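Local structure of NO-binding heme-dependent sensor protein (4U99) at residues 138-143 and 159-164; 155-160 and 174-179; 37-42 and 108-113. The protein binds heme b and probably works as a gas sensor that detects nitric oxide and turns its binding into a signal. The protein carries 3 engineered substitutions. All blocks are in the same frame, centred on the assembly; numbering follows the deposited sequence.

From the N terminus, contact 3 comes first: the loop 37-42, after helix 19-29, meets 108-113 at the end of helix 98-109, closing a loop of 65 mostly helical residues beside the heme. The chain then forms two sheet strands before contacts 1 and 2, which cross in sequence: contact 1 opens at 138-143, contact 2 opens at 155-160 before contact 1 closes at 159-164, and 174-179 completes contact 2. They share Ile159 and Ser160 and touch through Leu174, tying helix 139-152 and the hairpin of strands 156-163 and 172-180 to the zinc site. Contact 3 lies on the opposite side of the chain's centre, about 25 Å from contact 1, centre to centre; both touch the heme.

Contact 1: residues 138-143 and 159-164; sequences LCFCAE and ISHDTC. With ZN (zinc ion), chain D; HEM (protoporphyrin IX containing Fe), chain C.
Glu143, one turn into helix 139-152, meets His161 of strand 156-163, which runs antiparallel to the helix, through a short, slightly bent side-chain hydrogen bond. His161 ND1 donates to Glu143 OE1 over 2.7 Å with an N-H...O angle of 156°; the oxygen accepts with its anti lone pair and lies almost in the imidazole plane, while the carboxylate itself is turned 63° from that ring. An extended glutamate suits the place because its reach spans the gap between helix and strand. The His161 ring swings toward the helix because CG stands opposite the backbone N (chi1 -172°). With ND1 given to Glu143, the other ring nitrogen, NE2, binds the zinc ion at 2.0 Å. The carboxylate is thus a second-shell group that, together with the metal bond, limits the rotation of the ring and would be expected to make the imidazole more electron-rich. With only a methyl group at Glu143, as in alanine, ND1 would probably lose its acceptor and the zinc-bound ring would be likely to turn more easily.

The aliphatic part of Glu143 is used too. Its CG packs 3.9 Å from Ile159 CG2, the two side chains running past each other in opposite directions, and a branched isoleucine covers this stem well. Leu174 of the neighbouring strand also packs on Glu143. On the other flank, His161 lies over one face of the Phe140 ring, with the two planes inclined and 5.0 Å between centroids.

Cys139 closes the contact. Its SG lies at the imidazole edge, 3.3 Å from His161 CE1, and binds zinc at 2.3 Å; Cys164 SG binds at 2.4 Å and Cys172 supplies the fourth ligand. This is a three-cysteine, one-histidine zinc site, of the kind usually structural, pinning the start of a heme-lining helix to the hairpin.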
# COMPACT_ATOMS: atom_id res chain seq x y z
N LEU A 138 4.23 0.44 8.28
CA LEU A 138 3.01 0.42 7.49
C LEU A 138 2.78 -0.95 6.86
O LEU A 138 2.35 -1.05 5.71
CB LEU A 138 3.07 1.51 6.41
CG LEU A 138 2.92 2.94 6.92
CD1 LEU A 138 3.30 3.95 5.83
CD2 LEU A 138 1.49 3.18 7.39
N CYS A 139 3.09 -2.00 7.61
CA CYS A 139 2.96 -3.37 7.12
C CYS A 139 1.53 -3.71 6.71
O CYS A 139 1.32 -4.54 5.83
CB CYS A 139 3.44 -4.36 8.19
SG CYS A 139 2.61 -4.18 9.79
N PHE A 140 0.55 -3.08 7.34
CA PHE A 140 -0.83 -3.36 6.99
C PHE A 140 -1.22 -2.65 5.69
O PHE A 140 -2.09 -3.12 4.97
CB PHE A 140 -1.76 -2.98 8.14
CG PHE A 140 -1.69 -3.94 9.29
CD1 PHE A 140 -2.40 -5.13 9.26
CD2 PHE A 140 -0.91 -3.67 10.40
CE1 PHE A 140 -2.33 -6.03 10.31
CE2 PHE A 140 -0.84 -4.56 11.46
CZ PHE A 140 -1.55 -5.74 11.41
N CYS A 141 -0.56 -1.54 5.39
CA CYS A 141 -0.71 -0.92 4.08
C CYS A 141 -0.11 -1.86 3.04
O CYS A 141 -0.68 -2.05 1.98
CB CYS A 141 -0.03 0.45 4.02
SG CYS A 141 -0.39 1.37 2.49
N ALA A 142 1.03 -2.46 3.36
CA ALA A 142 1.67 -3.43 2.48
C ALA A 142 0.75 -4.62 2.21
O ALA A 142 0.63 -5.06 1.07
CB ALA A 142 2.98 -3.92 3.07
N GLU A 143 0.11 -5.13 3.26
CA GLU A 143 -0.86 -6.23 3.11
C GLU A 143 -1.93 -5.84 2.11
O GLU A 143 -2.23 -6.58 1.18
CB GLU A 143 -1.50 -6.60 4.45
CG GLU A 143 -0.98 -7.89 5.05
CD GLU A 143 -1.87 -8.45 6.15
OE1 GLU A 143 -1.39 -8.61 7.28
OE2 GLU A 143 -3.06 -8.73 5.87
N ILE A 159 -2.76 -14.10 3.18
CA ILE A 159 -1.54 -13.63 3.83
C ILE A 159 -1.52 -13.97 5.32
O ILE A 159 -2.49 -13.71 6.03
CB ILE A 159 -1.36 -12.11 3.65
CG1 ILE A 159 -1.32 -11.75 2.16
CG2 ILE A 159 -0.08 -11.64 4.35
CD1 ILE A 159 -1.17 -10.27 1.87
N SER A 160 -0.41 -14.56 5.76
CA SER A 160 -0.13 -14.75 7.18
C SER A 160 0.91 -13.73 7.62
O SER A 160 1.88 -13.47 6.90
CB SER A 160 0.35 -16.17 7.46
OG SER A 160 -0.60 -17.13 7.03
N HIS A 161 0.71 -13.16 8.80
CA HIS A 161 1.45 -11.97 9.23
C HIS A 161 1.75 -12.12 10.73
O HIS A 161 1.25 -11.36 11.55
CB HIS A 161 0.63 -10.72 8.93
CG HIS A 161 1.34 -9.42 9.15
ND1 HIS A 161 0.84 -8.22 8.72
CD2 HIS A 161 2.50 -9.13 9.79
CE1 HIS A 161 1.66 -7.24 9.06
NE2 HIS A 161 2.68 -7.77 9.71
N ASP A 162 2.57 -13.12 11.05
CA ASP A 162 2.73 -13.58 12.43
C ASP A 162 4.01 -13.08 13.10
O ASP A 162 4.19 -13.23 14.30
CB ASP A 162 2.70 -15.11 12.48
CG ASP A 162 1.35 -15.66 12.06
OD1 ASP A 162 0.32 -15.12 12.52
OD2 ASP A 162 1.31 -16.63 11.28
N THR A 163 4.90 -12.51 12.30
CA THR A 163 6.03 -11.74 12.81
C THR A 163 5.75 -10.30 12.41
O THR A 163 5.49 -10.03 11.24
CB THR A 163 7.38 -12.21 12.24
OG1 THR A 163 7.59 -13.58 12.59
CG2 THR A 163 8.53 -11.37 12.78
N CYS A 164 5.79 -9.39 13.37
CA CYS A 164 5.34 -8.03 13.10
C CYS A 164 6.04 -7.01 13.98
O CYS A 164 6.30 -7.26 15.16
CB CYS A 164 3.83 -7.93 13.27
SG CYS A 164 3.12 -6.32 12.92
ZN ZN D . 3.55 -6.14 10.60
CHA HEM C . 5.42 3.57 -0.44
CHB HEM C . 4.78 -1.23 -0.45
CHC HEM C . 3.62 -1.14 -5.14
CHD HEM C . 5.26 3.43 -5.33
C1A HEM C . 5.15 2.30 -0.02
C2A HEM C . 4.78 1.90 1.33
C3A HEM C . 4.60 0.57 1.33
C4A HEM C . 4.85 0.08 -0.02
CMA HEM C . 4.18 -0.31 2.52
CAA HEM C . 4.61 2.87 2.53
CBA HEM C . 5.96 3.42 2.99
CGA HEM C . 6.65 2.52 4.00
O1A HEM C . 7.73 2.92 4.52
O2A HEM C . 6.15 1.41 4.30
C1B HEM C . 4.35 -1.63 -1.69
C2B HEM C . 3.86 -2.95 -2.04
C3B HEM C . 3.55 -2.93 -3.35
C4B HEM C . 3.81 -1.59 -3.85
CMB HEM C . 3.79 -4.11 -1.02
CAB HEM C . 2.98 -4.05 -4.27
CBB HEM C . 2.35 -5.13 -3.80
C1C HEM C . 3.96 0.11 -5.61
C2C HEM C . 3.79 0.58 -6.97
C3C HEM C . 4.23 1.86 -7.02
C4C HEM C . 4.71 2.21 -5.70
CMC HEM C . 3.17 -0.27 -8.10
CAC HEM C . 4.30 2.82 -8.22
CBC HEM C . 4.56 2.37 -9.45
C1D HEM C . 5.31 3.94 -4.05
C2D HEM C . 5.37 5.34 -3.70
C3D HEM C . 5.42 5.38 -2.17
C4D HEM C . 5.39 4.00 -1.75
CMD HEM C . 5.38 6.56 -4.65
CAD HEM C . 5.48 6.63 -1.27
CBD HEM C . 6.93 7.02 -1.00
CGD HEM C . 6.94 8.30 -0.21
O1D HEM C . 5.85 8.71 0.27
O2D HEM C . 8.03 8.91 -0.05
NA HEM C . 5.19 1.16 -0.81
NB HEM C . 4.30 -0.83 -2.81
NC HEM C . 4.52 1.13 -4.87
ND HEM C . 5.33 3.18 -2.88
FE HEM C . 5.08 1.09 -2.87
O HOH W 1 -4.67 -11.08 6.16

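Contact 2: residues 155-160 and 174-179; sequences AAIQIS and LIIELQ. Engineered in segment 155-160: Ala155 (natural residue Gln), Ala156 (natural residue Lys).
Leu178 puts one methyl, CD1, into the hollow between Ala155 CB and Ile157 CG2, 4.0 Å from each. Ala155 and the adjacent Ala156 are engineered, replacing glutamine and lysine, so the small Ala155 methyl just before the strand is not the natural side chain. Leu178 reaches that hollow because CG lies opposite its backbone N (chi1 -180°), laying the side chain toward the partner strand. Farther along the same face, Ile176 CG2 lies 4.2 Å from Ile157 CB, and Ile159 CG2 settles against Leu174 CB and CG, 4.1 Å from Leu174 CB. Branched isoleucines suit this face: each offers methyls on two sides, and Phe147, Leu146 and Phe91 from the helices pack over the ridge they form.

The opposite face carries Gln158, Ser160, Ile175 and Glu177, mostly polar. Gln179 brings its amide alongside the Gln158 stem, its plane almost perpendicular (88°) to the Gln158 amide. Gln158 bends at chi2 (-67°), carrying NE2 to Gln179 OE1 at 2.8 Å, a bent hydrogen bond whose donor sits tilted out of the carbonyl plane. A water joins Ser160 OG to Ile175 O.

Between the faces, the antiparallel backbones pair Gln158 with Glu177 and Ser160 with Ile175 in hydrogen-bonded pairs, Glu177 N donating to Gln158 O over 2.8 Å; Gln179 N adds a bond to Ala156 O. Strand 172-180 also bonds to strand 127-133 on its other side. The chemistry therefore splits broadly: an apolar face turned to the helices, one that suits water and is polar except for Ile175, and a backbone ladder between.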
# COMPACT_ATOMS: atom_id res chain seq x y z
N ALA A 155 -6.02 -12.51 -9.48
CA ALA A 155 -5.51 -13.59 -8.66
C ALA A 155 -6.17 -13.58 -7.28
O ALA A 155 -6.74 -12.57 -6.87
CB ALA A 155 -3.99 -13.48 -8.52
N ALA A 156 -6.08 -14.71 -6.58
CA ALA A 156 -6.60 -14.83 -5.22
C ALA A 156 -5.47 -15.24 -4.28
O ALA A 156 -4.74 -16.19 -4.56
CB ALA A 156 -7.74 -15.85 -5.17
N ILE A 157 -5.33 -14.52 -3.17
CA ILE A 157 -4.26 -14.80 -2.21
C ILE A 157 -4.75 -14.83 -0.76
O ILE A 157 -5.83 -14.34 -0.44
CB ILE A 157 -3.11 -13.77 -2.32
CG1 ILE A 157 -3.61 -12.36 -1.95
CG2 ILE A 157 -2.51 -13.77 -3.71
CD1 ILE A 157 -2.47 -11.35 -1.76
N GLN A 158 -3.92 -15.42 0.09
CA GLN A 158 -4.06 -15.31 1.54
C GLN A 158 -2.72 -14.85 2.09
O GLN A 158 -1.68 -15.18 1.52
CB GLN A 158 -4.47 -16.65 2.17
CG GLN A 158 -5.69 -17.29 1.55
CD GLN A 158 -6.97 -16.51 1.81
OE1 GLN A 158 -6.99 -15.58 2.62
NE2 GLN A 158 -8.04 -16.87 1.11
N ILE A 159 -2.76 -14.10 3.18
CA ILE A 159 -1.54 -13.63 3.83
C ILE A 159 -1.52 -13.97 5.32
O ILE A 159 -2.49 -13.71 6.03
CB ILE A 159 -1.36 -12.11 3.65
CG1 ILE A 159 -1.32 -11.75 2.16
CG2 ILE A 159 -0.08 -11.64 4.35
CD1 ILE A 159 -1.17 -10.27 1.87
N SER A 160 -0.41 -14.56 5.76
CA SER A 160 -0.13 -14.75 7.18
C SER A 160 0.91 -13.73 7.62
O SER A 160 1.88 -13.47 6.90
CB SER A 160 0.35 -16.17 7.46
OG SER A 160 -0.60 -17.13 7.03
N LEU A 174 5.49 -11.40 5.90
CA LEU A 174 4.21 -11.63 5.24
C LEU A 174 4.33 -12.88 4.38
O LEU A 174 5.02 -12.88 3.37
CB LEU A 174 3.80 -10.43 4.39
CG LEU A 174 3.18 -9.24 5.14
CD1 LEU A 174 4.10 -8.72 6.21
CD2 LEU A 174 2.83 -8.13 4.17
N ILE A 175 3.67 -13.95 4.81
CA ILE A 175 3.69 -15.20 4.06
C ILE A 175 2.47 -15.22 3.14
O ILE A 175 1.33 -15.32 3.60
CB ILE A 175 3.68 -16.43 4.98
CG1 ILE A 175 4.80 -16.34 6.02
CG2 ILE A 175 3.82 -17.71 4.16
CD1 ILE A 175 6.20 -16.24 5.45
N ILE A 176 2.74 -15.11 1.85
CA ILE A 176 1.70 -14.98 0.83
C ILE A 176 1.44 -16.33 0.18
O ILE A 176 2.36 -16.96 -0.33
CB ILE A 176 2.10 -13.97 -0.26
CG1 ILE A 176 2.51 -12.63 0.37
CG2 ILE A 176 0.96 -13.77 -1.25
CD1 ILE A 176 3.20 -11.70 -0.59
N GLU A 177 0.19 -16.78 0.20
CA GLU A 177 -0.19 -17.98 -0.54
C GLU A 177 -0.97 -17.59 -1.78
O GLU A 177 -2.02 -16.96 -1.68
CB GLU A 177 -1.01 -18.94 0.31
CG GLU A 177 -1.41 -20.21 -0.46
CD GLU A 177 -2.41 -21.08 0.28
OE1 GLU A 177 -2.87 -20.67 1.38
OE2 GLU A 177 -2.74 -22.16 -0.23
N LEU A 178 -0.46 -17.96 -2.94
CA LEU A 178 -1.19 -17.78 -4.19
C LEU A 178 -2.16 -18.95 -4.37
O LEU A 178 -1.75 -20.07 -4.67
CB LEU A 178 -0.23 -17.69 -5.37
CG LEU A 178 -0.85 -17.49 -6.76
CD1 LEU A 178 -1.60 -16.17 -6.84
CD2 LEU A 178 0.24 -17.55 -7.82
N GLN A 179 -3.45 -18.69 -4.16
CA GLN A 179 -4.47 -19.72 -4.26
C GLN A 179 -4.90 -19.95 -5.70
O GLN A 179 -5.23 -21.07 -6.09
CB GLN A 179 -5.69 -19.35 -3.41
CG GLN A 179 -5.40 -19.31 -1.93
CD GLN A 179 -6.62 -18.89 -1.13
OE1 GLN A 179 -7.24 -17.87 -1.40
NE2 GLN A 179 -6.95 -19.69 -0.12
O HOH W 2 -0.20 -17.71 4.11

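Contact 3: residues 37-42 and 108-113; sequences VSAKSY and KLYHEP. With HEM (protoporphyrin IX containing Fe), chain C.
Tyr110 turns one edge of its ring to Ser38 and Ala39, in the H-NOX fold, where the segment leaving helix 98-109 meets a type I turn running from Val37 to Lys40. Tyr110 CE2 lies 3.6 Å from Ser38 O and 3.8 Å from Ala39 CA, both close to the ring plane. At the far side of the ring, Tyr110 CE1 approaches the heme methyl CMD at 3.8 Å. A flat aromatic suits this place, since it fills the gap between turn and porphyrin; CG lies opposite the carbonyl carbon (chi1 -65°), which swings the ring inward from the end of the helix that carries the axial ligand His103.

No direct hydrogen bond joins the two segments; waters do the bridging. In one of the two serine conformers a water can join Ser38 OG to Tyr110 OH, so this bridge is uncertain, while the phenol is also hydrogen-bonded to His81. A second donates to Ala39 O over 2.6 Å and accepts from His111 N. A third joins Ser41 OG to Glu112 O. Beside it, Pro113 CA comes within 3.3 Å of the heme propionate oxygen O2D.

Farther out, Lys2 ties the parts together: its NZ is hydrogen-bonded to Ser41 OG, Ala39 O and His111 O, while its backbone N binds the heme. A lysine here can reach both segments at once. The turn is closed by Lys40 N bonding to Val37 O over 3.0 Å, and Tyr42 OH accepts the N-H of Val37 at 2.7 Å, tying the turn's start to its exit.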
# COMPACT_ATOMS: atom_id res chain seq x y z
N VAL A 37 0.77 18.27 -3.97
CA VAL A 37 1.40 18.04 -5.26
C VAL A 37 1.95 16.62 -5.26
O VAL A 37 2.66 16.23 -4.34
CB VAL A 37 2.52 19.05 -5.54
CG1 VAL A 37 3.15 18.81 -6.91
CG2 VAL A 37 1.98 20.47 -5.45
N SER A 38 1.61 15.86 -6.30
CA SER A 38 1.87 14.42 -6.34
C SER A 38 3.32 14.05 -6.07
O SER A 38 3.60 13.11 -5.31
CB SER A 38 1.45 13.87 -7.71
OG SER A 38 1.49 12.46 -7.73
N ALA A 39 4.25 14.78 -6.67
CA ALA A 39 5.67 14.47 -6.56
C ALA A 39 6.36 15.07 -5.33
O ALA A 39 7.53 14.78 -5.06
CB ALA A 39 6.40 14.92 -7.82
N LYS A 40 5.65 15.92 -4.59
CA LYS A 40 6.24 16.61 -3.45
C LYS A 40 6.10 15.82 -2.15
O LYS A 40 5.12 15.11 -1.94
CB LYS A 40 5.58 17.99 -3.28
CG LYS A 40 6.56 19.14 -3.29
CD LYS A 40 5.84 20.47 -3.23
CE LYS A 40 6.40 21.34 -2.12
NZ LYS A 40 7.83 21.68 -2.34
N SER A 41 7.09 15.97 -1.27
CA SER A 41 7.08 15.30 0.04
C SER A 41 6.33 16.12 1.08
O SER A 41 6.45 17.35 1.12
CB SER A 41 8.51 15.05 0.52
OG SER A 41 9.11 13.98 -0.18
N TYR A 42 5.56 15.44 1.92
CA TYR A 42 4.84 16.07 3.01
C TYR A 42 5.02 15.28 4.30
O TYR A 42 5.43 14.12 4.27
CB TYR A 42 3.35 16.20 2.68
CG TYR A 42 3.07 17.03 1.45
CD1 TYR A 42 3.07 16.45 0.19
CD2 TYR A 42 2.80 18.39 1.55
CE1 TYR A 42 2.82 17.20 -0.94
CE2 TYR A 42 2.55 19.15 0.42
CZ TYR A 42 2.56 18.55 -0.82
OH TYR A 42 2.31 19.29 -1.94
N LYS A 108 13.75 6.94 -9.11
CA LYS A 108 14.08 7.70 -10.31
C LYS A 108 12.95 8.67 -10.66
O LYS A 108 13.20 9.74 -11.21
CB LYS A 108 14.36 6.77 -11.49
CG LYS A 108 15.54 5.83 -11.24
CD LYS A 108 15.78 4.87 -12.40
CE LYS A 108 16.77 3.77 -12.00
NZ LYS A 108 17.01 2.77 -13.08
N LEU A 109 11.73 8.30 -10.31
CA LEU A 109 10.56 9.12 -10.62
C LEU A 109 10.37 10.27 -9.63
O LEU A 109 9.92 11.35 -10.01
CB LEU A 109 9.30 8.25 -10.64
CG LEU A 109 9.16 7.28 -11.81
CD1 LEU A 109 8.09 6.25 -11.51
CD2 LEU A 109 8.84 8.02 -13.08
N TYR A 110 10.70 10.01 -8.37
CA TYR A 110 10.49 10.95 -7.28
C TYR A 110 11.81 11.36 -6.64
O TYR A 110 12.76 10.58 -6.58
CB TYR A 110 9.58 10.35 -6.20
CG TYR A 110 8.17 10.05 -6.64
CD1 TYR A 110 7.83 8.83 -7.22
CD2 TYR A 110 7.16 10.99 -6.47
CE1 TYR A 110 6.53 8.56 -7.62
CE2 TYR A 110 5.86 10.73 -6.87
CZ TYR A 110 5.55 9.51 -7.45
OH TYR A 110 4.26 9.23 -7.85
N HIS A 111 11.87 12.59 -6.13
CA HIS A 111 13.02 13.05 -5.37
C HIS A 111 12.99 12.54 -3.93
O HIS A 111 12.11 12.91 -3.16
CB HIS A 111 13.09 14.57 -5.38
CG HIS A 111 14.21 15.13 -4.56
ND1 HIS A 111 15.51 15.19 -5.02
CD2 HIS A 111 14.24 15.63 -3.30
CE1 HIS A 111 16.28 15.72 -4.09
NE2 HIS A 111 15.53 15.99 -3.04
N GLU A 112 13.95 11.69 -3.60
CA GLU A 112 14.14 11.18 -2.23
C GLU A 112 12.84 10.70 -1.57
O GLU A 112 12.42 11.26 -0.56
CB GLU A 112 14.79 12.26 -1.36
CG GLU A 112 16.19 12.63 -1.82
CD GLU A 112 16.85 13.67 -0.95
OE1 GLU A 112 16.26 14.06 0.08
OE2 GLU A 112 17.97 14.10 -1.29
N PRO A 113 12.22 9.67 -2.14
CA PRO A 113 11.02 9.08 -1.54
C PRO A 113 11.36 8.36 -0.24
O PRO A 113 12.52 7.99 -0.04
CB PRO A 113 10.55 8.08 -2.61
CG PRO A 113 11.80 7.67 -3.30
CD PRO A 113 12.66 8.92 -3.34
CHA HEM C . 5.42 3.57 -0.44
CHB HEM C . 4.78 -1.23 -0.45
CHC HEM C . 3.62 -1.14 -5.14
CHD HEM C . 5.26 3.43 -5.33
C1A HEM C . 5.15 2.30 -0.02
C2A HEM C . 4.78 1.90 1.33
C3A HEM C . 4.60 0.57 1.33
C4A HEM C . 4.85 0.08 -0.02
CMA HEM C . 4.18 -0.31 2.52
CAA HEM C . 4.61 2.87 2.53
CBA HEM C . 5.96 3.42 2.99
CGA HEM C . 6.65 2.52 4.00
O1A HEM C . 7.73 2.92 4.52
O2A HEM C . 6.15 1.41 4.30
C1B HEM C . 4.35 -1.63 -1.69
C2B HEM C . 3.86 -2.95 -2.04
C3B HEM C . 3.55 -2.93 -3.35
C4B HEM C . 3.81 -1.59 -3.85
CMB HEM C . 3.79 -4.11 -1.02
CAB HEM C . 2.98 -4.05 -4.27
CBB HEM C . 2.35 -5.13 -3.80
C1C HEM C . 3.96 0.11 -5.61
C2C HEM C . 3.79 0.58 -6.97
C3C HEM C . 4.23 1.86 -7.02
C4C HEM C . 4.71 2.21 -5.70
CMC HEM C . 3.17 -0.27 -8.10
CAC HEM C . 4.30 2.82 -8.22
CBC HEM C . 4.56 2.37 -9.45
C1D HEM C . 5.31 3.94 -4.05
C2D HEM C . 5.37 5.34 -3.70
C3D HEM C . 5.42 5.38 -2.17
C4D HEM C . 5.39 4.00 -1.75
CMD HEM C . 5.38 6.56 -4.65
CAD HEM C . 5.48 6.63 -1.27
CBD HEM C . 6.93 7.02 -1.00
CGD HEM C . 6.94 8.30 -0.21
O1D HEM C . 5.85 8.71 0.27
O2D HEM C . 8.03 8.91 -0.05
NA HEM C . 5.19 1.16 -0.81
NB HEM C . 4.30 -0.83 -2.81
NC HEM C . 4.52 1.13 -4.87
ND HEM C . 5.33 3.18 -2.88
FE HEM C . 5.08 1.09 -2.87
O HOH W 3 3.12 11.17 -9.31
O HOH W 4 9.69 14.43 -6.40
O HOH W 5 11.96 14.21 -0.08